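Local coordinates for protein exoribonuclease II, mitochondrial (Candida glabrata, PDB 6F3H) that degrades RNA in the 3' to 5' direction as the exoribonuclease component of the mitochondrial RNA degradosome, which couples nuclease to helicase, at residues A[324-329]-A[341-346]; A[332-337]-A[746-751]; A[757-762]-A[817-822]. The protein carries 1 engineered substitution. All coordinates share one frame; numbering follows the deposited sequence.

In the fold
Interactions 1 and 2 share helix 334-343, which starts at R334 beside the long helix 725-761 and finishes at E343; their centres are about 17 Å apart, and Y327 CD1 lies 4.0 Å from L336 CG. Interactions 2 and 3 share helix 725-761 and sit closer, about 9 Å between centres. D821 ties them together: its OD2 is 2.5 Å from R334 N and its OD1 2.7 Å from S335 OG, both probable hydrogen bonds. None of the three touches the magnesium site of D401 and D410. Interaction 2 comes nearest to the bound nucleic acid, about 5 Å between nearest atoms, against about 15 Å for interaction 3 and about 27 Å for interaction 1.

Interaction 1 of 3, residues A[324-329]-A[341-346]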
ATOM      1  N   ILE A 324     -15.972  26.568 -22.967  1.00 52.25           N
ATOM      2  CA  ILE A 324     -15.415  27.584 -22.078  1.00 48.93           C
ATOM      3  C   ILE A 324     -14.137  28.141 -22.687  1.00 53.76           C
ATOM      4  O   ILE A 324     -13.231  27.377 -23.029  1.00 59.44           O
ATOM      5  CB  ILE A 324     -15.152  27.020 -20.672  1.00 49.58           C
ATOM      6  CG1 ILE A 324     -16.469  26.694 -19.984  1.00 42.00           C
ATOM      7  CG2 ILE A 324     -14.416  28.033 -19.840  1.00 51.07           C
ATOM      8  CD1 ILE A 324     -16.341  25.670 -18.960  1.00 41.81           C
ATOM      9  N   ASP A 325     -14.036  29.470 -22.758  1.00 58.19           N
ATOM     10  CA  ASP A 325     -12.999  30.100 -23.573  1.00 72.76           C
ATOM     11  C   ASP A 325     -11.610  29.672 -23.152  1.00 77.71           C
ATOM     12  O   ASP A 325     -10.826  29.166 -23.961  1.00 73.10           O
ATOM     13  CB  ASP A 325     -13.104  31.614 -23.480  1.00 84.02           C
ATOM     14  CG  ASP A 325     -14.413  32.118 -23.982  1.00 93.68           C
ATOM     15  OD1 ASP A 325     -15.444  31.723 -23.414  1.00 96.27           O
ATOM     16  OD2 ASP A 325     -14.411  32.901 -24.950  1.00 96.59           O
HETATM   17  N   MSE A 326     -11.276  29.904 -21.900  1.00 89.20           N
HETATM   18  CA  MSE A 326      -9.936  29.648 -21.431  1.00104.06           C
HETATM   19  C   MSE A 326      -9.526  28.215 -21.660  1.00 95.95           C
HETATM   20  O   MSE A 326      -8.410  27.929 -22.071  1.00105.68           O
HETATM   21  CB  MSE A 326      -9.864  29.964 -19.966  1.00130.37           C
HETATM   22  CG  MSE A 326     -10.273  31.366 -19.690  1.00157.54           C
HETATM   23 SE   MSE A 326     -10.184  31.566 -17.791  1.00183.89          SE
HETATM   24  CE  MSE A 326     -12.045  31.152 -17.389  1.00186.04           C
ATOM     25  N   TYR A 327     -10.450  27.311 -21.376  1.00 83.07           N
ATOM     26  CA  TYR A 327     -10.155  25.893 -21.314  1.00 75.09           C
ATOM     27  C   TYR A 327     -10.442  25.185 -22.609  1.00 75.11           C
ATOM     28  O   TYR A 327     -10.399  23.957 -22.645  1.00 79.65           O
ATOM     29  CB  TYR A 327     -10.974  25.243 -20.213  1.00 76.05           C
ATOM     30  CG  TYR A 327     -10.698  25.802 -18.848  1.00 85.25           C
ATOM     31  CD1 TYR A 327      -9.521  25.507 -18.182  1.00 90.96           C
ATOM     32  CD2 TYR A 327     -11.602  26.646 -18.227  1.00 87.07           C
ATOM     33  CE1 TYR A 327      -9.262  26.023 -16.922  1.00 92.32           C
ATOM     34  CE2 TYR A 327     -11.349  27.168 -16.965  1.00 84.93           C
ATOM     35  CZ  TYR A 327     -10.178  26.853 -16.319  1.00 88.87           C
ATOM     36  OH  TYR A 327      -9.909  27.364 -15.069  1.00 92.45           O
ATOM     37  N   ARG A 328     -10.726  25.921 -23.674  1.00 75.38           N
ATOM     38  CA  ARG A 328     -11.448  25.310 -24.777  1.00 79.89           C
ATOM     39  C   ARG A 328     -10.601  24.302 -25.546  1.00 86.81           C
ATOM     40  O   ARG A 328     -11.098  23.227 -25.906  1.00 98.07           O
ATOM     41  CB  ARG A 328     -11.979  26.403 -25.698  1.00 82.80           C
ATOM     42  CG  ARG A 328     -12.689  25.872 -26.912  1.00 91.77           C
ATOM     43  CD  ARG A 328     -13.336  26.975 -27.761  1.00 98.76           C
ATOM     44  NE  ARG A 328     -14.372  27.742 -27.077  1.00102.06           N
ATOM     45  CZ  ARG A 328     -14.240  29.016 -26.732  1.00106.21           C
ATOM     46  NH1 ARG A 328     -13.106  29.663 -26.981  1.00106.83           N
ATOM     47  NH2 ARG A 328     -15.236  29.642 -26.123  1.00108.83           N
ATOM     48  N   ASP A 329      -9.326  24.599 -25.781  1.00 82.67           N
ATOM     49  CA  ASP A 329      -8.514  23.793 -26.687  1.00 83.23           C
ATOM     50  C   ASP A 329      -7.658  22.734 -25.994  1.00 85.13           C
ATOM     51  O   ASP A 329      -6.858  22.082 -26.672  1.00 89.63           O
ATOM     52  CB  ASP A 329      -7.625  24.692 -27.542  1.00 86.42           C
ATOM     53  N   LEU A 341     -12.706  23.755 -11.148  1.00 43.94           N
ATOM     54  CA  LEU A 341     -13.438  23.600  -9.908  1.00 41.38           C
ATOM     55  C   LEU A 341     -12.943  24.595  -8.876  1.00 46.70           C
ATOM     56  O   LEU A 341     -13.737  25.210  -8.160  1.00 52.45           O
ATOM     57  CB  LEU A 341     -13.268  22.178  -9.419  1.00 41.14           C
ATOM     58  CG  LEU A 341     -14.072  21.839  -8.194  1.00 45.84           C
ATOM     59  CD1 LEU A 341     -15.451  22.429  -8.242  1.00 41.36           C
ATOM     60  CD2 LEU A 341     -14.129  20.381  -8.135  1.00 48.59           C
ATOM     61  N   VAL A 342     -11.632  24.786  -8.810  1.00 43.70           N
ATOM     62  CA  VAL A 342     -11.090  25.817  -7.941  1.00 44.81           C
ATOM     63  C   VAL A 342     -11.666  27.164  -8.329  1.00 47.86           C
ATOM     64  O   VAL A 342     -12.043  27.974  -7.480  1.00 50.75           O
ATOM     65  CB  VAL A 342      -9.554  25.832  -8.036  1.00 46.25           C
ATOM     66  CG1 VAL A 342      -9.005  27.211  -7.712  1.00 42.16           C
ATOM     67  CG2 VAL A 342      -8.936  24.776  -7.144  1.00 48.74           C
ATOM     68  N   GLU A 343     -11.787  27.400  -9.617  1.00 51.54           N
ATOM     69  CA  GLU A 343     -12.183  28.712 -10.082  1.00 51.84           C
ATOM     70  C   GLU A 343     -13.629  29.022  -9.740  1.00 51.97           C
ATOM     71  O   GLU A 343     -14.004  30.189  -9.637  1.00 54.63           O
ATOM     72  CB  GLU A 343     -11.945  28.784 -11.573  1.00 53.81           C
ATOM     73  CG  GLU A 343     -12.169  30.116 -12.128  1.00 66.12           C
ATOM     74  CD  GLU A 343     -11.760  30.172 -13.567  1.00 79.30           C
ATOM     75  OE1 GLU A 343     -10.710  29.576 -13.895  1.00 87.40           O
ATOM     76  OE2 GLU A 343     -12.487  30.794 -14.370  1.00 79.86           O
ATOM     77  N   ILE A 344     -14.457  28.006  -9.578  1.00 54.70           N
ATOM     78  CA  ILE A 344     -15.881  28.202  -9.371  1.00 53.02           C
ATOM     79  C   ILE A 344     -16.309  27.826  -7.956  1.00 56.75           C
ATOM     80  O   ILE A 344     -17.492  27.597  -7.721  1.00 53.22           O
ATOM     81  CB  ILE A 344     -16.677  27.409 -10.404  1.00 54.11           C
ATOM     82  CG1 ILE A 344     -16.276  25.944 -10.266  1.00 57.69           C
ATOM     83  CG2 ILE A 344     -16.379  27.935 -11.786  1.00 42.25           C
ATOM     84  CD1 ILE A 344     -17.262  24.995 -10.838  1.00 59.64           C
ATOM     85  N   SER A 345     -15.382  27.812  -7.005  1.00 62.98           N
ATOM     86  CA  SER A 345     -15.623  27.451  -5.614  1.00 65.64           C
ATOM     87  C   SER A 345     -15.009  28.512  -4.713  1.00 68.48           C
ATOM     88  O   SER A 345     -14.099  29.239  -5.130  1.00 70.58           O
ATOM     89  CB  SER A 345     -15.029  26.072  -5.278  1.00 64.31           C
ATOM     90  OG  SER A 345     -15.446  25.067  -6.185  1.00 66.47           O
ATOM     91  N   PRO A 346     -15.499  28.654  -3.478  1.00 65.13           N
ATOM     92  CA  PRO A 346     -15.118  29.831  -2.696  1.00 58.47           C
ATOM     93  C   PRO A 346     -13.654  29.745  -2.317  1.00 60.62           C
ATOM     94  O   PRO A 346     -13.109  28.656  -2.116  1.00 63.75           O
ATOM     95  CB  PRO A 346     -16.018  29.754  -1.456  1.00 56.81           C
ATOM     96  CG  PRO A 346     -17.054  28.736  -1.765  1.00 58.23           C
ATOM     97  CD  PRO A 346     -16.419  27.783  -2.724  1.00 61.66           C
TER
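Y327 and E343 form a single polar side-chain contact between the loop after helix 311-322 and the last turn of helix 334-343, at the periphery of the chain. The phenol hydroxyl gives a hydrogen bond to the glutamate, with Y327 OH 2.6 Å from E343 OE1. E343 OE1 lies at the edge of the ring, near its plane, while Y327 OH sits above the carboxylate plane, 38° out of it; the ring and carboxylate planes are 35° apart. Glutamate suits the place because its chain is long: with CG anti to the backbone N (chi1 -174°) and extended beyond, it meets the tyrosine ring coming from the opposite direction, and together they bridge backbones far apart (M326 CA to E343 CA, 11.6 Å). Tyrosine combines a buried ring with a polar end for the bond. Beside it the bent chain of selenomethionine M326 brings its methyl towards the other oxygen, E343 OE2, but this side chain is poorly ordered. A type I turn from D325 to R328 presents both loop residues to the glutamate. Around the contact, the Y327 ring packs on L336, K339 and L340 of helix 334-343, E343 touches Y285 of helix 285-291, and I324 rests on helix 251-281.

Interaction 2 of 3, residues A[332-337]-A[746-751]; sequences VTRSLC and QRHSST
R334, in the first turn of helix 334-343, reaches H748 on the long helix 725-761, a small surface contact made by these two side chains. Along the chain, T333 comes first, as the N-cap: its OG1 accepts from L336 N at 3.2 Å, the role for which a short hydroxyl side chain is well suited. R334 then turns its side chain towards the other helix, bent at chi2 and chi3. A long, flexible arginine can reach across widely spaced backbones (R334 CA to H748 CA, 12.6 Å), and histidine offers a ring nitrogen at its edge. R334 NH2 lies 3.1 Å from H748 NE2, and with an N-H...acceptor angle of only 122° the hydrogen bond is weak. The arginine nitrogen stands at the edge of the imidazole, near its plane, and the guanidinium and ring planes are 37° apart. R334 NE has the firmer bond, to A303 O, and the contact with H748 is secondary. L820 O is also near H748 NE2, but a nitrogen that accepts from the arginine cannot donate to it as well. S335 follows, its hydroxyl bonded to D821. T333 is a textbook N-cap, and D821, from the turn between strands 808-818 and 823-827, adds a carboxylate at the same helix N-terminus; those strands belong to the C-terminal beta domain, probably the S1 domain of the RNase II family.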
ATOM      1  N   VAL A 332      -8.257  17.156 -21.642  1.00 61.55           N
ATOM      2  CA  VAL A 332      -9.122  17.029 -20.480  1.00 54.55           C
ATOM      3  C   VAL A 332      -8.394  16.178 -19.464  1.00 54.13           C
ATOM      4  O   VAL A 332      -8.300  14.958 -19.630  1.00 58.18           O
ATOM      5  CB  VAL A 332     -10.467  16.406 -20.857  1.00 53.11           C
ATOM      6  CG1 VAL A 332     -11.263  16.015 -19.627  1.00 46.66           C
ATOM      7  CG2 VAL A 332     -11.246  17.347 -21.754  1.00 54.69           C
ATOM      8  N   THR A 333      -7.920  16.820 -18.397  1.00 51.84           N
ATOM      9  CA  THR A 333      -7.081  16.214 -17.375  1.00 43.47           C
ATOM     10  C   THR A 333      -7.640  16.592 -16.021  1.00 44.23           C
ATOM     11  O   THR A 333      -8.263  17.637 -15.864  1.00 53.75           O
ATOM     12  CB  THR A 333      -5.619  16.699 -17.477  1.00 42.69           C
ATOM     13  OG1 THR A 333      -5.528  18.086 -17.114  1.00 47.43           O
ATOM     14  CG2 THR A 333      -5.093  16.561 -18.871  1.00 40.84           C
ATOM     15  N   ARG A 334      -7.360  15.764 -15.027  1.00 40.30           N
ATOM     16  CA  ARG A 334      -7.861  16.059 -13.695  1.00 40.25           C
ATOM     17  C   ARG A 334      -7.414  17.434 -13.250  1.00 40.42           C
ATOM     18  O   ARG A 334      -8.199  18.182 -12.667  1.00 49.77           O
ATOM     19  CB  ARG A 334      -7.352  15.021 -12.714  1.00 47.33           C
ATOM     20  CG  ARG A 334      -7.331  13.616 -13.268  1.00 46.99           C
ATOM     21  CD  ARG A 334      -8.186  12.693 -12.470  1.00 49.10           C
ATOM     22  NE  ARG A 334      -7.655  12.538 -11.135  1.00 56.08           N
ATOM     23  CZ  ARG A 334      -6.815  11.576 -10.787  1.00 61.72           C
ATOM     24  NH1 ARG A 334      -6.427  10.693 -11.704  1.00 57.37           N
ATOM     25  NH2 ARG A 334      -6.359  11.510  -9.531  1.00 63.14           N
ATOM     26  N   SER A 335      -6.148  17.777 -13.515  1.00 40.55           N
ATOM     27  CA  SER A 335      -5.637  19.111 -13.210  1.00 43.83           C
ATOM     28  C   SER A 335      -6.536  20.170 -13.778  1.00 44.43           C
ATOM     29  O   SER A 335      -6.746  21.228 -13.172  1.00 46.19           O
ATOM     30  CB  SER A 335      -4.238  19.295 -13.765  1.00 40.91           C
ATOM     31  OG  SER A 335      -3.350  18.489 -13.045  1.00 56.02           O
ATOM     32  N   LEU A 336      -7.060  19.902 -14.958  1.00 42.03           N
ATOM     33  CA  LEU A 336      -7.867  20.895 -15.622  1.00 43.36           C
ATOM     34  C   LEU A 336      -9.229  20.982 -14.956  1.00 43.14           C
ATOM     35  O   LEU A 336      -9.743  22.079 -14.731  1.00 41.50           O
ATOM     36  CB  LEU A 336      -7.965  20.525 -17.094  1.00 46.90           C
ATOM     37  CG  LEU A 336      -8.138  21.705 -18.026  1.00 49.42           C
ATOM     38  CD1 LEU A 336      -6.801  22.361 -18.135  1.00 49.38           C
ATOM     39  CD2 LEU A 336      -8.611  21.194 -19.355  1.00 48.08           C
ATOM     40  N   CYS A 337      -9.781  19.845 -14.535  1.00 40.72           N
ATOM     41  CA  CYS A 337     -10.990  19.887 -13.727  1.00 40.70           C
ATOM     42  C   CYS A 337     -10.731  20.555 -12.398  1.00 51.38           C
ATOM     43  O   CYS A 337     -11.601  21.250 -11.866  1.00 52.91           O
ATOM     44  CB  CYS A 337     -11.521  18.488 -13.490  1.00 45.55           C
ATOM     45  SG  CYS A 337     -12.132  17.720 -14.954  1.00 51.31           S
ATOM     46  N   GLN A 746      -0.447   7.402  -1.155  1.00 45.57           N
ATOM     47  CA  GLN A 746       0.719   8.112  -0.651  1.00 48.83           C
ATOM     48  C   GLN A 746       1.508   8.686  -1.823  1.00 48.07           C
ATOM     49  O   GLN A 746       1.705   9.904  -1.907  1.00 44.70           O
ATOM     50  CB  GLN A 746       1.571   7.198   0.237  1.00 58.13           C
ATOM     51  CG  GLN A 746       0.911   6.927   1.619  1.00 69.98           C
ATOM     52  CD  GLN A 746       1.709   6.007   2.565  1.00 76.36           C
ATOM     53  OE1 GLN A 746       2.557   5.221   2.131  1.00 75.90           O
ATOM     54  NE2 GLN A 746       1.412   6.096   3.867  1.00 75.81           N
ATOM     55  N   ARG A 747       1.852   7.842  -2.801  1.00 48.93           N
ATOM     56  CA  ARG A 747       2.574   8.332  -3.974  1.00 44.32           C
ATOM     57  C   ARG A 747       1.781   9.403  -4.691  1.00 46.54           C
ATOM     58  O   ARG A 747       2.339  10.414  -5.124  1.00 52.83           O
ATOM     59  CB  ARG A 747       2.880   7.188  -4.950  1.00 39.89           C
ATOM     60  N   HIS A 748       0.474   9.241  -4.784  1.00 45.46           N
ATOM     61  CA  HIS A 748      -0.254  10.179  -5.616  1.00 50.06           C
ATOM     62  C   HIS A 748      -0.261  11.571  -5.003  1.00 54.80           C
ATOM     63  O   HIS A 748       0.015  12.557  -5.691  1.00 59.96           O
ATOM     64  CB  HIS A 748      -1.656   9.677  -5.901  1.00 54.75           C
ATOM     65  CG  HIS A 748      -2.204  10.244  -7.162  1.00 71.37           C
ATOM     66  ND1 HIS A 748      -1.509  10.191  -8.351  1.00 77.42           N
ATOM     67  CD2 HIS A 748      -3.360  10.897  -7.427  1.00 77.39           C
ATOM     68  CE1 HIS A 748      -2.212  10.789  -9.296  1.00 79.49           C
ATOM     69  NE2 HIS A 748      -3.343  11.222  -8.764  1.00 77.14           N
ATOM     70  N   SER A 749      -0.556  11.671  -3.707  1.00 54.81           N
ATOM     71  CA  SER A 749      -0.582  12.973  -3.043  1.00 51.67           C
ATOM     72  C   SER A 749       0.781  13.648  -3.011  1.00 50.00           C
ATOM     73  O   SER A 749       0.903  14.851  -3.270  1.00 52.04           O
ATOM     74  CB  SER A 749      -1.061  12.821  -1.614  1.00 49.89           C
ATOM     75  OG  SER A 749      -1.147  14.110  -1.053  1.00 53.04           O
ATOM     76  N   SER A 750       1.812  12.903  -2.653  1.00 45.77           N
ATOM     77  CA  SER A 750       3.126  13.509  -2.575  1.00 44.24           C
ATOM     78  C   SER A 750       3.581  13.978  -3.937  1.00 48.48           C
ATOM     79  O   SER A 750       4.145  15.065  -4.076  1.00 54.46           O
ATOM     80  CB  SER A 750       4.096  12.511  -1.978  1.00 55.94           C
ATOM     81  OG  SER A 750       3.723  12.189  -0.645  1.00 66.07           O
ATOM     82  N   THR A 751       3.340  13.171  -4.960  1.00 49.78           N
ATOM     83  CA  THR A 751       3.523  13.625  -6.336  1.00 46.96           C
ATOM     84  C   THR A 751       2.783  14.923  -6.599  1.00 47.23           C
ATOM     85  O   THR A 751       3.337  15.857  -7.186  1.00 49.02           O
ATOM     86  CB  THR A 751       3.064  12.564  -7.291  1.00 46.07           C
ATOM     87  OG1 THR A 751       3.777  11.365  -6.996  1.00 46.67           O
ATOM     88  CG2 THR A 751       3.393  12.983  -8.644  1.00 50.54           C
TER

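Interaction 3 of 3, residues A[757-762]-A[817-822]; sequences HLEQSG and IHPLDG
The C-terminal end of the long helix 725-761 meets the end of strand 808-818, a strand of the C-terminal five-stranded sheet whose strand order, 1-2-3-5-4 with first and last paired, is consistent with the OB fold of an S1 domain. E759 carries the contact with I817 and P819, mainly through its carbon chain. E759 CG lies 3.7 Å from I817 CG2, the methyl that stands anti to the backbone N, and the two side chains slide past one another in opposite directions. Farther out, the glutamate crosses the proline ring at about a right angle, with E759 CD 3.8 Å from P819 CG. No hydrogen bond joins the segments: E759 OE2 stands 3.6 Å from I817 O, and both are acceptors. Glutamate fits this exposed helix end because its methylenes can lie on the isoleucine while its charge stays near the surface. A branched isoleucine gives the strand a broad apolar side, and P819, second residue of the turn that starts at H818, has the fixed phi (-64°) that suits it. Nearby, I817 and P819 both touch L755 one turn earlier on the helix, I817 also rests on L824 of strand 823-827, and H818 touches S335 of helix 334-343.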
ATOM      1  N   HIS A 757       4.837  22.282  -6.442  1.00 65.04           N
ATOM      2  CA  HIS A 757       5.984  23.110  -6.112  1.00 65.79           C
ATOM      3  C   HIS A 757       6.804  23.431  -7.352  1.00 65.62           C
ATOM      4  O   HIS A 757       7.185  24.583  -7.576  1.00 67.79           O
ATOM      5  CB  HIS A 757       6.844  22.389  -5.088  1.00 65.88           C
ATOM      6  CG  HIS A 757       8.250  22.873  -5.062  1.00 67.36           C
ATOM      7  ND1 HIS A 757       8.598  24.093  -4.529  1.00 66.50           N
ATOM      8  CD2 HIS A 757       9.397  22.307  -5.502  1.00 66.91           C
ATOM      9  CE1 HIS A 757       9.902  24.258  -4.640  1.00 69.32           C
ATOM     10  NE2 HIS A 757      10.412  23.188  -5.224  1.00 67.64           N
ATOM     11  N   LEU A 758       7.072  22.418  -8.177  1.00 64.32           N
ATOM     12  CA  LEU A 758       7.819  22.647  -9.405  1.00 63.30           C
ATOM     13  C   LEU A 758       7.111  23.665 -10.271  1.00 73.36           C
ATOM     14  O   LEU A 758       7.756  24.397 -11.031  1.00 78.11           O
ATOM     15  CB  LEU A 758       7.988  21.345 -10.175  1.00 53.58           C
ATOM     16  CG  LEU A 758       8.812  20.299  -9.438  1.00 49.81           C
ATOM     17  CD1 LEU A 758       9.238  19.232 -10.413  1.00 47.40           C
ATOM     18  CD2 LEU A 758      10.004  20.917  -8.733  1.00 52.77           C
ATOM     19  N   GLU A 759       5.784  23.729 -10.151  1.00 76.07           N
ATOM     20  CA  GLU A 759       5.016  24.763 -10.827  1.00 75.24           C
ATOM     21  C   GLU A 759       5.284  26.128 -10.204  1.00 73.28           C
ATOM     22  O   GLU A 759       5.634  27.087 -10.902  1.00 73.13           O
ATOM     23  CB  GLU A 759       3.527  24.441 -10.721  1.00 79.36           C
ATOM     24  CG  GLU A 759       2.967  23.496 -11.759  1.00 85.54           C
ATOM     25  CD  GLU A 759       1.439  23.492 -11.746  1.00 93.93           C
ATOM     26  OE1 GLU A 759       0.875  23.933 -10.720  1.00 92.98           O
ATOM     27  OE2 GLU A 759       0.804  23.061 -12.749  1.00100.03           O
ATOM     28  N   GLN A 760       5.163  26.225  -8.881  1.00 70.91           N
ATOM     29  CA  GLN A 760       5.385  27.508  -8.233  1.00 74.52           C
ATOM     30  C   GLN A 760       6.819  27.990  -8.428  1.00 79.31           C
ATOM     31  O   GLN A 760       7.055  29.199  -8.529  1.00 81.73           O
ATOM     32  CB  GLN A 760       5.025  27.408  -6.751  1.00 74.50           C
ATOM     33  N   SER A 761       7.786  27.073  -8.516  1.00 81.60           N
ATOM     34  CA  SER A 761       9.187  27.475  -8.593  1.00 88.56           C
ATOM     35  C   SER A 761       9.628  27.889  -9.989  1.00 89.91           C
ATOM     36  O   SER A 761      10.700  28.492 -10.124  1.00 88.59           O
ATOM     37  CB  SER A 761      10.091  26.334  -8.122  1.00 91.67           C
ATOM     38  OG  SER A 761      10.266  25.394  -9.173  1.00 91.93           O
ATOM     39  N   GLY A 762       8.848  27.584 -11.021  1.00 93.07           N
ATOM     40  CA  GLY A 762       9.204  27.961 -12.378  1.00 97.14           C
ATOM     41  C   GLY A 762      10.442  27.267 -12.918  1.00102.16           C
ATOM     42  O   GLY A 762      11.537  27.843 -12.928  1.00103.26           O
ATOM     43  N   ILE A 817       3.001  20.189 -17.133  1.00 58.28           N
ATOM     44  CA  ILE A 817       2.891  19.695 -15.772  1.00 55.86           C
ATOM     45  C   ILE A 817       1.431  19.578 -15.386  1.00 59.41           C
ATOM     46  O   ILE A 817       0.724  20.591 -15.337  1.00 66.26           O
ATOM     47  CB  ILE A 817       3.569  20.630 -14.780  1.00 60.25           C
ATOM     48  CG1 ILE A 817       5.049  20.753 -15.084  1.00 65.02           C
ATOM     49  CG2 ILE A 817       3.292  20.145 -13.380  1.00 61.03           C
ATOM     50  CD1 ILE A 817       5.723  21.751 -14.169  1.00 67.15           C
ATOM     51  N   HIS A 818       0.987  18.372 -15.049  1.00 54.14           N
ATOM     52  CA  HIS A 818      -0.372  18.192 -14.544  1.00 56.22           C
ATOM     53  C   HIS A 818      -0.351  17.471 -13.215  1.00 54.18           C
ATOM     54  O   HIS A 818      -0.383  16.228 -13.169  1.00 54.46           O
ATOM     55  CB  HIS A 818      -1.243  17.458 -15.540  1.00 62.78           C
ATOM     56  CG  HIS A 818      -1.310  18.132 -16.860  1.00 66.97           C
ATOM     57  ND1 HIS A 818      -0.554  17.731 -17.937  1.00 68.68           N
ATOM     58  CD2 HIS A 818      -2.057  19.177 -17.283  1.00 68.19           C
ATOM     59  CE1 HIS A 818      -0.826  18.507 -18.970  1.00 69.77           C
ATOM     60  NE2 HIS A 818      -1.742  19.387 -18.601  1.00 70.21           N
ATOM     61  N   PRO A 819      -0.386  18.233 -12.123  1.00 53.20           N
ATOM     62  CA  PRO A 819      -0.185  17.647 -10.789  1.00 50.32           C
ATOM     63  C   PRO A 819      -1.255  16.652 -10.376  1.00 53.54           C
ATOM     64  O   PRO A 819      -0.923  15.541  -9.949  1.00 55.98           O
ATOM     65  CB  PRO A 819      -0.166  18.884  -9.886  1.00 49.97           C
ATOM     66  CG  PRO A 819       0.118  20.029 -10.815  1.00 49.52           C
ATOM     67  CD  PRO A 819      -0.563  19.689 -12.074  1.00 52.38           C
ATOM     68  N   LEU A 820      -2.535  17.021 -10.463  1.00 52.97           N
ATOM     69  CA  LEU A 820      -3.587  16.096 -10.055  1.00 44.85           C
ATOM     70  C   LEU A 820      -3.562  14.816 -10.870  1.00 44.22           C
ATOM     71  O   LEU A 820      -4.141  13.808 -10.448  1.00 41.41           O
ATOM     72  CB  LEU A 820      -4.947  16.752 -10.202  1.00 44.82           C
ATOM     73  CG  LEU A 820      -5.384  17.337  -8.882  1.00 48.71           C
ATOM     74  CD1 LEU A 820      -6.676  18.067  -9.069  1.00 47.64           C
ATOM     75  CD2 LEU A 820      -5.520  16.225  -7.877  1.00 56.67           C
ATOM     76  N   ASP A 821      -2.891  14.842 -12.022  1.00 46.12           N
ATOM     77  CA  ASP A 821      -2.821  13.696 -12.898  1.00 52.32           C
ATOM     78  C   ASP A 821      -1.515  12.933 -12.765  1.00 59.17           C
ATOM     79  O   ASP A 821      -1.458  11.758 -13.153  1.00 63.23           O
ATOM     80  CB  ASP A 821      -2.969  14.152 -14.352  1.00 57.41           C
ATOM     81  CG  ASP A 821      -4.170  15.049 -14.579  1.00 70.49           C
ATOM     82  OD1 ASP A 821      -4.066  16.271 -14.356  1.00 77.59           O
ATOM     83  OD2 ASP A 821      -5.187  14.545 -15.092  1.00 73.70           O
ATOM     84  N   GLY A 822      -0.478  13.560 -12.207  1.00 56.94           N
ATOM     85  CA  GLY A 822       0.809  12.913 -12.093  1.00 54.59           C
ATOM     86  C   GLY A 822       1.599  12.963 -13.377  1.00 55.93           C
ATOM     87  O   GLY A 822       2.436  12.087 -13.622  1.00 61.53           O
TER